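Local coordinates for pullulanase C protein (Klebsiella pneumoniae subsp. pneumoniae NTUH-K2044, PDB 5HJ1) that probably serves as the GspC component of the type II secretion system, and through its PDZ domain binds vaccenic acid, a fatty acid, at residues N15-Y19 and L20-P24; L36-G39 and K40-L44. All blocks are in the same frame, centred on the assembly; numbering follows the deposited sequence. Where two conformers were deposited one is given.

Interaction 1 (N15-Y19 and L20-P24); sequences NILTY and LSISP. With VCA (vaccenic acid), chain B.
I16 and L20 lie side by side where a short helix turns into a strand, and L20 can be followed outward from the backbone. Its CB and CG lie beside the preceding carbonyl, that of Y19. At the branch, CD2 stays over Y19 O at 3.6 Å, while CD1 meets I16 CG2 at 4.0 Å and VCA C14 at 3.8 Å. CG lies beside the backbone N and opposite the carbonyl carbon (chi1 -66°), which directs the fork along the same course as I16. Leucine suits the place because one methyl lies along the chain while the other lines a greasy pocket. I16 O receives a backbone bond from Y19 N, three residues on, and a weak, bent one from L20 N, four residues on, 3.1 Å long at 125°.

Y19 holds the other end of the lipid. VCA C7 sits 3.7 Å above one ring face, toward the rim, and Y19 OH reaches VCA O2 at a doubtfully short 2.4 Å. The ring face covers the alkyl chain, and the hydroxyl, if the short distance is real, would meet the acid end. On the flank, L17 CD2 touches I22 CD1 at 3.8 Å, the two side chains crossing at about a right angle.

Around this junction, I16 and I22 pack on L9 of helix 5-9, L20 reaches L50, and strand 20-27 pairs through S21 and S23 with strand 30-38.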
loop_
_atom_site.group_PDB
_atom_site.type_symbol
_atom_site.label_atom_id
_atom_site.label_comp_id
_atom_site.label_asym_id
_atom_site.label_seq_id
_atom_site.Cartn_x
_atom_site.Cartn_y
_atom_site.Cartn_z
ATOM N N ASN A 15 3.828 -12.327 -4.310
ATOM C CA ASN A 15 4.605 -12.270 -3.095
ATOM C C ASN A 15 4.778 -10.792 -2.753
ATOM O O ASN A 15 5.880 -10.264 -2.808
ATOM C CB ASN A 15 5.931 -12.945 -3.399
ATOM C CG ASN A 15 5.726 -14.367 -3.904
ATOM O OD1 ASN A 15 4.885 -15.091 -3.369
ATOM N ND2 ASN A 15 6.461 -14.761 -4.951
ATOM N N ILE A 16 3.665 -10.131 -2.429
ATOM C CA ILE A 16 3.717 -8.685 -2.192
ATOM C C ILE A 16 4.759 -8.263 -1.164
ATOM O O ILE A 16 5.463 -7.276 -1.382
ATOM C CB ILE A 16 2.341 -8.155 -1.791
ATOM C CG1 ILE A 16 1.401 -8.404 -2.986
ATOM C CG2 ILE A 16 2.430 -6.667 -1.351
ATOM C CD1 ILE A 16 -0.023 -8.201 -2.638
ATOM N N LEU A 17 4.914 -9.021 -0.079
ATOM C CA LEU A 17 5.853 -8.660 0.969
ATOM C C LEU A 17 7.319 -8.901 0.568
ATOM O O LEU A 17 8.198 -8.489 1.305
ATOM C CB LEU A 17 5.441 -9.264 2.310
ATOM C CG LEU A 17 4.085 -8.698 2.835
ATOM C CD1 LEU A 17 3.711 -9.553 4.047
ATOM C CD2 LEU A 17 4.128 -7.222 3.146
ATOM N N THR A 18 7.539 -9.579 -0.541
ATOM C CA THR A 18 8.900 -9.661 -1.071
ATOM C C THR A 18 9.299 -8.313 -1.669
ATOM O O THR A 18 10.498 -7.960 -1.676
ATOM C CB THR A 18 9.003 -10.719 -2.159
ATOM O OG1 THR A 18 8.674 -12.016 -1.597
ATOM C CG2 THR A 18 10.409 -10.832 -2.710
ATOM N N TYR A 19 8.315 -7.537 -2.145
ATOM C CA TYR A 19 8.586 -6.246 -2.774
ATOM C C TYR A 19 8.445 -5.081 -1.851
ATOM O O TYR A 19 8.964 -3.991 -2.158
ATOM C CB TYR A 19 7.634 -6.011 -4.008
ATOM C CG TYR A 19 7.758 -6.980 -5.121
ATOM C CD1 TYR A 19 8.709 -6.770 -6.123
ATOM C CD2 TYR A 19 6.990 -8.108 -5.130
ATOM C CE1 TYR A 19 8.790 -7.613 -7.215
ATOM C CE2 TYR A 19 7.135 -9.040 -6.157
ATOM C CZ TYR A 19 8.058 -8.747 -7.171
ATOM O OH TYR A 19 8.231 -9.597 -8.274
ATOM N N LEU A 20 7.743 -5.261 -0.734
ATOM C CA LEU A 20 7.394 -4.156 0.160
ATOM C C LEU A 20 7.574 -4.491 1.595
ATOM O O LEU A 20 7.180 -5.599 2.007
ATOM C CB LEU A 20 5.907 -3.753 0.012
ATOM C CG LEU A 20 5.507 -3.177 -1.279
ATOM C CD1 LEU A 20 3.980 -2.967 -1.286
ATOM C CD2 LEU A 20 6.169 -1.841 -1.467
ATOM N N SER A 21 8.178 -3.602 2.345
ATOM C CA SER A 21 8.224 -3.598 3.819
ATOM C C SER A 21 7.195 -2.547 4.236
ATOM O O SER A 21 7.256 -1.390 3.794
ATOM C CB SER A 21 9.599 -3.205 4.245
ATOM O OG SER A 21 9.742 -3.361 5.647
ATOM N N ILE A 22 6.239 -2.917 5.078
ATOM C CA ILE A 22 5.060 -2.073 5.388
ATOM C C ILE A 22 4.851 -1.916 6.862
ATOM O O ILE A 22 4.953 -2.871 7.621
ATOM C CB ILE A 22 3.803 -2.706 4.756
ATOM C CG1 ILE A 22 3.971 -2.884 3.278
ATOM C CG2 ILE A 22 2.524 -1.864 5.020
ATOM C CD1 ILE A 22 2.864 -3.640 2.555
ATOM N N SER A 23 4.725 -0.675 7.353
ATOM C CA SER A 23 4.336 -0.449 8.774
ATOM C C SER A 23 3.195 0.568 8.888
ATOM O O SER A 23 3.340 1.723 8.376
ATOM C CB SER A 23 5.451 0.169 9.561
ATOM O OG SER A 23 6.535 -0.721 9.543
ATOM N N PRO A 24 2.081 0.245 9.625
ATOM C CA PRO A 24 1.081 1.258 9.876
ATOM C C PRO A 24 1.744 2.413 10.614
ATOM O O PRO A 24 2.637 2.177 11.424
ATOM C CB PRO A 24 0.062 0.539 10.739
ATOM C CG PRO A 24 0.772 -0.551 11.328
ATOM C CD PRO A 24 1.809 -0.986 10.337
HETATM O O2 VCA B . 7.374 -9.228 -10.453
HETATM C C1 VCA B . 6.619 -9.382 -11.437
HETATM O O1 VCA B . 7.032 -9.813 -12.539
HETATM C C2 VCA B . 5.157 -9.015 -11.280
HETATM C C3 VCA B . 4.313 -10.265 -11.035
HETATM C C4 VCA B . 3.639 -10.229 -9.665
HETATM C C5 VCA B . 3.467 -8.801 -9.159
HETATM C C6 VCA B . 4.785 -8.250 -8.640
HETATM C C7 VCA B . 4.613 -6.921 -7.919
HETATM C C8 VCA B . 3.352 -6.854 -7.058
HETATM C C9 VCA B . 3.293 -5.488 -6.384
HETATM C C10 VCA B . 2.023 -5.184 -5.598
HETATM C C11 VCA B . 2.106 -3.751 -5.215
HETATM C C12 VCA B . 1.389 -3.153 -4.286
HETATM C C13 VCA B . 0.407 -3.808 -3.343
HETATM C C14 VCA B . 0.274 -2.743 -2.270
HETATM C C15 VCA B . -0.714 -2.958 -1.143
HETATM C C16 VCA B . -0.247 -1.974 -0.082
HETATM C C17 VCA B . -1.308 -1.569 0.903
HETATM C C18 VCA B . -0.639 -0.646 1.900
#

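Interaction 2 (L36-G39 and K40-L44)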
loop_
_atom_site.group_PDB
_atom_site.type_symbol
_atom_site.label_atom_id
_atom_site.label_comp_id
_atom_site.label_asym_id
_atom_site.label_seq_id
_atom_site.Cartn_x
_atom_site.Cartn_y
_atom_site.Cartn_z
ATOM N N LEU A 36 5.807 2.746 3.435
ATOM C CA LEU A 36 6.331 1.785 2.508
ATOM C C LEU A 36 7.823 1.961 2.302
ATOM O O LEU A 36 8.321 3.071 2.154
ATOM C CB LEU A 36 5.698 1.922 1.106
ATOM C CG LEU A 36 4.181 1.939 1.104
ATOM C CD1 LEU A 36 3.715 2.147 -0.344
ATOM C CD2 LEU A 36 3.606 0.692 1.688
ATOM N N ASN A 37 8.530 0.821 2.267
ATOM C CA ASN A 37 9.962 0.774 1.954
ATOM C C ASN A 37 10.180 -0.490 1.160
ATOM O O ASN A 37 9.345 -1.404 1.095
ATOM C CB ASN A 37 10.798 0.875 3.222
ATOM C CG ASN A 37 11.030 2.291 3.613
ATOM O OD1 ASN A 37 11.570 3.075 2.838
ATOM N ND2 ASN A 37 10.512 2.684 4.776
ATOM N N PRO A 38 11.365 -0.620 0.536
ATOM C CA PRO A 38 11.579 -1.817 -0.251
ATOM C C PRO A 38 11.600 -3.061 0.581
ATOM O O PRO A 38 12.146 -3.090 1.691
ATOM C CB PRO A 38 12.950 -1.523 -0.895
ATOM C CG PRO A 38 13.133 -0.067 -0.910
ATOM C CD PRO A 38 12.404 0.405 0.319
ATOM N N GLY A 39 11.061 -4.127 -0.010
ATOM C CA GLY A 39 11.232 -5.464 0.475
ATOM C C GLY A 39 12.657 -5.975 0.041
ATOM O O GLY A 39 13.502 -5.186 -0.502
ATOM N N LYS A 40 12.874 -7.274 0.116
ATOM C CA LYS A 40 14.127 -7.852 -0.377
ATOM C C LYS A 40 14.333 -7.544 -1.822
ATOM O O LYS A 40 15.494 -7.369 -2.258
ATOM C CB LYS A 40 14.127 -9.326 -0.112
ATOM C CG LYS A 40 14.298 -9.639 1.362
ATOM C CD LYS A 40 14.391 -11.107 1.632
ATOM C CE LYS A 40 14.843 -11.331 3.081
ATOM N NZ LYS A 40 14.890 -12.746 3.463
ATOM N N ASP A 41 13.270 -7.495 -2.624
ATOM C CA ASP A 41 13.336 -7.108 -4.049
ATOM C C ASP A 41 12.856 -5.698 -4.115
ATOM O O ASP A 41 11.682 -5.433 -3.900
ATOM C CB ASP A 41 12.482 -8.058 -4.914
ATOM C CG ASP A 41 12.476 -7.743 -6.353
ATOM O OD1 ASP A 41 12.893 -6.633 -6.754
ATOM O OD2 ASP A 41 12.064 -8.608 -7.208
ATOM N N ALA A 42 13.748 -4.784 -4.415
ATOM C CA ALA A 42 13.497 -3.347 -4.481
ATOM C C ALA A 42 13.072 -2.800 -5.824
ATOM O O ALA A 42 13.074 -1.586 -6.050
ATOM C CB ALA A 42 14.709 -2.579 -3.910
ATOM N N SER A 43 12.605 -3.695 -6.679
ATOM C CA SER A 43 12.230 -3.353 -8.053
ATOM C C SER A 43 11.211 -2.260 -8.240
ATOM O O SER A 43 11.405 -1.463 -9.184
ATOM C CB SER A 43 11.636 -4.552 -8.701
ATOM O OG SER A 43 12.690 -5.510 -9.053
ATOM N N LEU A 44 10.243 -2.130 -7.340
ATOM C CA LEU A 44 9.148 -1.167 -7.504
ATOM C C LEU A 44 9.586 0.225 -7.160
ATOM O O LEU A 44 8.799 1.171 -7.345
ATOM C CB LEU A 44 8.008 -1.539 -6.607
ATOM C CG LEU A 44 7.349 -2.911 -6.768
ATOM C CD1 LEU A 44 6.276 -3.129 -5.689
ATOM C CD2 LEU A 44 6.912 -3.124 -8.186
#
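P38 sets the CB corner of its puckered ring against the CB of A42, 3.6 Å away, while the flat carboxylate of D41, farther round the same bend, is gripped at one oxygen. The amide S43 N arrives at D41 OD1 from the anti side, 28° out of the carboxylate plane, at 3.0 Å and with an angle of 147° at the hydrogen. S43 has two conformers, and in one of them the hydroxyl S43 OG also reaches D41 OD1, at 2.6 Å, on the syn lone pair, the side of the other oxygen. An aspartate suits the place because its short arm brings an acceptor back to the backbone just ahead, and serine adds a hydroxyl that can approach the same oxygen.

The amide of S43 lies two residues beyond D41, so this is an Asx turn, placed just where strand 30-38 of the PDZ domain gives way to the loop leading to strand 54-59. T18 and Y19 of helix 16-19 lie against the D41 side chain.

G39 carries the extended chain into the turn and, being glycine, adds no side-chain bulk. Its carbonyl carbon comes within 3.1 Å of D41 N as the backbone bends at K40. The K40 side chain runs extended into an exposed position, as suits a lysine.

The proline ring gives a compact apolar surface at the strand end: besides meeting A42, a residue small enough to come this close, P38 touches F45. L44, next along the loop, rests on Y19 and contacts the fatty acid.

How the interactions relate
From the N terminus, interaction 1 comes first, joining the short helix 16-19 to the opening of strand 20-27. The chain runs along that strand and returns on strand 30-38, at whose end interaction 2 follows; the two contacts are in series, neither enclosing nor crossing the other. Both are turns in continuous stretches and close no long loop, yet the hairpin between them brings their ends together. S21 N meets N37 O at 2.8 Å and T18 O meets D41 N at 3.0 Å, each probably hydrogen-bonded. The helix is thereby tied to the loop after strand 30-38, and both bends contribute to the fatty acid pocket, through Y19 and L20 in one and L44 in the other.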